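Local coordinates for protein spondin-1 (Homo sapiens, PDB 2ZOU) that probably acts in cell adhesion as a secreted extracellular-matrix glycoprotein, represented here by its beta-sandwich reeler domain, at residues 34-37 against 38-41. Numbering follows the deposited sequence.
Sequences FYKP and GTSY
The hydroxyl of Y41 reaches back across a tight reversal of the chain and receives the backbone N-H of K36, K36 N to Y41 OH 2.9 Å, in a fairly straight bond of 157°. The Y41 side chain thereby adds a second closure to a stretch that the turn has already reversed. The same OH is 2.6 Å from a water that lies in the plane of the Y41 ring and donates to the carbonyl O of F34, so two nearby peptide units are tied to one phenol. Y41 OH also lies 3.4 Å from Y35 CA, while the ring carbon CE2 of Y41 meets Y35 CB at 4.1 Å. CG anti to the carbonyl carbon (chi1 -64°) carries the Y41 ring back so that its OH meets K36 N. T39 CG2 sits 3.4 Å above one face of the Y41 ring, offset toward the rim.

The turn itself is type II, K36 to T39, closed by T39 N to K36 O at 3.0 Å. G38, with phi 86°, occupies the position where a CB would clash with the carbonyl O of P37. T39 OG1 lies 3.6 Å from K36 CB, at the root of an otherwise extended lysine chain. A phenylalanine in place of Y41 would probably leave K36 N without its acceptor and the water without one of its two holds, so that Y35 and K36 are held less firmly to the strand.

Further out, Y35 sends its hydroxyl to G118 O, and its backbone pairs with C145, itself disulfide-bonded to C119. G38 and T39 bond to A112, and Y41 to W110 on strand 105-111. The turn thus leads from the loop after strand 24-28 into strand 40-47, which runs between strands 24-28 and 105-111 in the four-stranded antiparallel sheet.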
ATOM      1  N   PHE A  34       4.113 -14.636  -5.890  1.00 13.60           N
ATOM      2  CA  PHE A  34       5.313 -14.330  -5.114  1.00 13.48           C
ATOM      3  C   PHE A  34       5.986 -13.146  -5.775  1.00 13.40           C
ATOM      4  O   PHE A  34       5.655 -12.825  -6.915  1.00 13.83           O
ATOM      5  CB  PHE A  34       6.283 -15.519  -5.096  1.00 14.36           C
ATOM      6  CG  PHE A  34       6.643 -16.051  -6.458  1.00 15.57           C
ATOM      7  CD1 PHE A  34       7.690 -15.491  -7.191  1.00 18.85           C
ATOM      8  CD2 PHE A  34       5.953 -17.140  -6.996  1.00 17.04           C
ATOM      9  CE1 PHE A  34       8.040 -15.988  -8.448  1.00 19.33           C
ATOM     10  CE2 PHE A  34       6.290 -17.650  -8.263  1.00 18.82           C
ATOM     11  CZ  PHE A  34       7.341 -17.070  -8.985  1.00 17.73           C
ATOM     12  N   TYR A  35       6.929 -12.504  -5.088  1.00 12.33           N
ATOM     13  CA  TYR A  35       7.718 -11.431  -5.715  1.00 11.64           C
ATOM     14  C   TYR A  35       9.084 -11.920  -6.168  1.00 11.49           C
ATOM     15  O   TYR A  35       9.663 -12.831  -5.559  1.00 11.75           O
ATOM     16  CB  TYR A  35       7.855 -10.182  -4.816  1.00 11.29           C
ATOM     17  CG  TYR A  35       8.767 -10.301  -3.590  1.00  9.93           C
ATOM     18  CD1 TYR A  35       8.223 -10.472  -2.318  1.00 11.06           C
ATOM     19  CD2 TYR A  35      10.162 -10.201  -3.703  1.00  9.96           C
ATOM     20  CE1 TYR A  35       9.030 -10.550  -1.199  1.00 10.61           C
ATOM     21  CE2 TYR A  35      10.982 -10.290  -2.575  1.00 11.23           C
ATOM     22  CZ  TYR A  35      10.405 -10.449  -1.336  1.00 10.94           C
ATOM     23  OH  TYR A  35      11.230 -10.554  -0.226  1.00 10.98           O
ATOM     24  N   LYS A  36       9.594 -11.295  -7.239  1.00 11.72           N
ATOM     25  CA  LYS A  36      10.958 -11.517  -7.717  1.00 12.49           C
ATOM     26  C   LYS A  36      11.746 -10.233  -7.444  1.00 12.22           C
ATOM     27  O   LYS A  36      11.349  -9.157  -7.919  1.00 11.72           O
ATOM     28  CB  LYS A  36      10.983 -11.752  -9.225  1.00 13.54           C
ATOM     29  CG  LYS A  36      10.250 -12.970  -9.741  1.00 15.81           C
ATOM     30  CD  LYS A  36      10.155 -12.825 -11.246  1.00 19.51           C
ATOM     31  CE  LYS A  36       9.616 -14.054 -11.905  1.00 20.92           C
ATOM     32  NZ  LYS A  36       9.687 -13.861 -13.372  1.00 20.31           N
ATOM     33  N   PRO A  37      12.870 -10.345  -6.702  1.00 12.63           N
ATOM     34  CA  PRO A  37      13.715  -9.199  -6.394  1.00 12.56           C
ATOM     35  C   PRO A  37      13.985  -8.355  -7.638  1.00 12.36           C
ATOM     36  O   PRO A  37      14.342  -8.885  -8.690  1.00 12.91           O
ATOM     37  CB  PRO A  37      14.999  -9.847  -5.871  1.00 13.05           C
ATOM     38  CG  PRO A  37      14.504 -11.087  -5.217  1.00 12.88           C
ATOM     39  CD  PRO A  37      13.384 -11.583  -6.089  1.00 13.06           C
ATOM     40  N   GLY A  38      13.780  -7.046  -7.511  1.00 12.01           N
ATOM     41  CA  GLY A  38      14.062  -6.121  -8.602  1.00 11.91           C
ATOM     42  C   GLY A  38      12.966  -5.916  -9.626  1.00 11.85           C
ATOM     43  O   GLY A  38      13.066  -5.016 -10.446  1.00 13.51           O
ATOM     44  N   THR A  39      11.949  -6.771  -9.600  1.00 11.84           N
ATOM     45  CA  THR A  39      10.807  -6.607 -10.478  1.00 11.47           C
ATOM     46  C   THR A  39       9.914  -5.465  -9.985  1.00 11.00           C
ATOM     47  O   THR A  39       9.657  -5.342  -8.778  1.00 10.60           O
ATOM     48  CB  THR A  39      10.028  -7.919 -10.594  1.00 12.21           C
ATOM     49  OG1 THR A  39      10.825  -8.864 -11.318  1.00 14.33           O
ATOM     50  CG2 THR A  39       8.717  -7.711 -11.339  1.00 12.70           C
ATOM     51  N   SER A  40       9.453  -4.645 -10.927  1.00 10.94           N
ATOM     52  CA  SER A  40       8.480  -3.594 -10.669  1.00 10.84           C
ATOM     53  C   SER A  40       7.059  -4.147 -10.815  1.00 11.29           C
ATOM     54  O   SER A  40       6.712  -4.728 -11.858  1.00 12.87           O
ATOM     55  CB  SER A  40       8.666  -2.422 -11.629  0.65 11.63           C
ATOM     56  OG  SER A  40       9.913  -1.784 -11.440  0.65 12.59           O
ATOM     57  N   TYR A  41       6.255  -3.958  -9.773  1.00 10.11           N
ATOM     58  CA  TYR A  41       4.848  -4.360  -9.764  1.00 10.03           C
ATOM     59  C   TYR A  41       3.957  -3.143  -9.702  1.00 11.00           C
ATOM     60  O   TYR A  41       4.292  -2.153  -9.040  1.00 12.09           O
ATOM     61  CB  TYR A  41       4.569  -5.262  -8.549  1.00 10.28           C
ATOM     62  CG  TYR A  41       5.341  -6.552  -8.619  1.00  9.69           C
ATOM     63  CD1 TYR A  41       4.838  -7.641  -9.321  1.00 10.13           C
ATOM     64  CD2 TYR A  41       6.597  -6.667  -8.018  1.00 10.28           C
ATOM     65  CE1 TYR A  41       5.553  -8.822  -9.409  1.00 10.14           C
ATOM     66  CE2 TYR A  41       7.338  -7.836  -8.114  1.00 10.09           C
ATOM     67  CZ  TYR A  41       6.801  -8.924  -8.786  1.00 10.24           C
ATOM     68  OH  TYR A  41       7.571 -10.064  -8.878  1.00 11.83           O
TER
HETATM   69  O   HOH W   1       6.591 -12.337  -9.652  1.00 30.84           O